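Local coordinates for polycomb protein Sfmbt (Drosophila melanogaster, PDB 5J8Y) that probably contributes, within PhoRC, to targeting PRC1 to Polycomb response elements, its SAM domain pairing with that of Scm, at residues C[41-44]-C[45-49]. Sequence-based numbering, arbitrary orientation.
Sequences LQLT and KDDIM
Asp47 folds back onto Thr44, and its side chain can be followed atom by atom. Its CB lies 3.6 Å from Leu43 CD2, an apolar contact at the base of the carboxylate. CG, anti to its own carbonyl carbon, swings back toward the start of the helix and stands 3.2 Å from Thr44 OG1. At the tip, OD2 accepts from Thr44 N at 2.9 Å; the bond is nearly straight (168°) and reaches the oxygen on its anti side, 30° out of the carboxylate plane. The Thr44 hydroxyl adds a weak bond to the same OD2. In return, Asp47 N donates to Thr44 OG1 over 3.3 Å, which chi1 of Thr44 (69°) allows by setting the hydroxyl between backbone N and carbonyl carbon. Replacing Asp47 with an alanine would probably leave Thr44 N without this acceptor and the threonine hydroxyl freer to turn. Behind the cap, Ile48 N binds Thr44 O at 3.0 Å, starting the helical bonding, while Ile48 CG1 packs 4.1 Å from Leu43 CB, the two side chains crossing at about a right angle. Ile48 also touches Ala59 of helix 56-71, and Asp46 OD1 hydrogen-bonds to Tyr53 OH and forms a salt bridge with Lys52 NZ, both of the Polycomb protein Scm chain, so the capped turn borders the heterodimer interface. The reciprocal Thr44–Asp47 bonds define a capping box, here at the N-terminus of helix 45-51 in the helical SAM domain.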
loop_
_atom_site.group_PDB
_atom_site.type_symbol
_atom_site.label_atom_id
_atom_site.label_comp_id
_atom_site.label_asym_id
_atom_site.label_seq_id
_atom_site.Cartn_x
_atom_site.Cartn_y
_atom_site.Cartn_z
ATOM N N LEU C 41 11.509 -9.630 8.083
ATOM C CA LEU C 41 11.527 -10.506 6.937
ATOM C C LEU C 41 10.523 -11.627 6.984
ATOM O O LEU C 41 10.380 -12.321 6.035
ATOM C CB LEU C 41 12.901 -11.063 6.722
ATOM C CG LEU C 41 14.101 -10.168 6.746
ATOM C CD1 LEU C 41 15.305 -10.997 6.554
ATOM C CD2 LEU C 41 14.104 -9.100 5.691
ATOM N N GLN C 42 9.843 -11.803 8.093
ATOM C CA GLN C 42 8.855 -12.831 8.257
ATOM C C GLN C 42 7.499 -12.295 7.999
ATOM O O GLN C 42 6.606 -13.015 7.692
ATOM C CB GLN C 42 8.889 -13.401 9.683
ATOM C CG GLN C 42 9.989 -14.426 9.943
ATOM C CD GLN C 42 10.039 -14.905 11.394
ATOM O OE1 GLN C 42 10.095 -14.123 12.325
ATOM N NE2 GLN C 42 10.035 -16.204 11.572
ATOM N N LEU C 43 7.341 -11.006 8.171
ATOM C CA LEU C 43 6.069 -10.360 8.019
ATOM C C LEU C 43 5.280 -10.624 6.724
ATOM O O LEU C 43 5.820 -10.510 5.689
ATOM C CB LEU C 43 6.242 -8.835 8.181
ATOM C CG LEU C 43 6.488 -8.293 9.576
ATOM C CD1 LEU C 43 6.626 -6.815 9.699
ATOM C CD2 LEU C 43 5.404 -8.790 10.490
ATOM N N THR C 44 4.009 -10.983 6.839
ATOM C CA THR C 44 3.094 -11.025 5.705
ATOM C C THR C 44 2.297 -9.728 5.696
ATOM O O THR C 44 2.422 -8.913 6.613
ATOM C CB THR C 44 2.123 -12.219 5.779
ATOM O OG1 THR C 44 1.206 -12.026 6.862
ATOM C CG2 THR C 44 2.877 -13.524 5.979
ATOM N N LYS C 45 1.475 -9.534 4.673
ATOM C CA LYS C 45 0.601 -8.371 4.629
ATOM C C LYS C 45 -0.436 -8.458 5.744
ATOM O O LYS C 45 -0.740 -7.459 6.393
ATOM C CB LYS C 45 -0.085 -8.256 3.270
ATOM C CG LYS C 45 0.863 -7.959 2.122
ATOM C CD LYS C 45 0.131 -8.009 0.791
ATOM C CE LYS C 45 1.050 -8.426 -0.346
ATOM N NZ LYS C 45 1.955 -7.326 -0.781
ATOM N N ASP C 46 -0.966 -9.659 5.965
ATOM C CA ASP C 46 -1.935 -9.892 7.033
ATOM C C ASP C 46 -1.388 -9.414 8.379
ATOM O O ASP C 46 -2.140 -8.937 9.230
ATOM C CB ASP C 46 -2.303 -11.378 7.115
ATOM C CG ASP C 46 -3.211 -11.827 5.979
ATOM O OD1 ASP C 46 -4.057 -11.030 5.525
ATOM O OD2 ASP C 46 -3.082 -12.991 5.541
ATOM N N ASP C 47 -0.076 -9.546 8.557
ATOM C CA ASP C 47 0.598 -9.094 9.771
ATOM C C ASP C 47 0.805 -7.582 9.751
ATOM O O ASP C 47 0.666 -6.907 10.769
ATOM C CB ASP C 47 1.954 -9.790 9.924
ATOM C CG ASP C 47 1.845 -11.301 9.889
ATOM O OD1 ASP C 47 0.876 -11.847 10.458
ATOM O OD2 ASP C 47 2.733 -11.946 9.292
ATOM N N ILE C 48 1.148 -7.067 8.577
ATOM C CA ILE C 48 1.471 -5.657 8.407
ATOM C C ILE C 48 0.238 -4.764 8.558
ATOM O O ILE C 48 0.358 -3.603 8.949
ATOM C CB ILE C 48 2.139 -5.425 7.026
ATOM C CG1 ILE C 48 3.571 -5.967 7.055
ATOM C CG2 ILE C 48 2.160 -3.946 6.642
ATOM C CD1 ILE C 48 4.206 -6.131 5.692
ATOM N N MET C 49 -0.927 -5.334 8.286
ATOM C CA MET C 49 -2.170 -4.569 8.272
ATOM C C MET C 49 -2.469 -3.951 9.653
ATOM O O MET C 49 -2.577 -2.760 9.761
ATOM C CB MET C 49 -3.326 -5.404 7.779
ATOM C CG MET C 49 -3.443 -5.492 6.275
ATOM S SD MET C 49 -3.518 -3.917 5.407
ATOM C CE MET C 49 -5.014 -3.220 6.077
#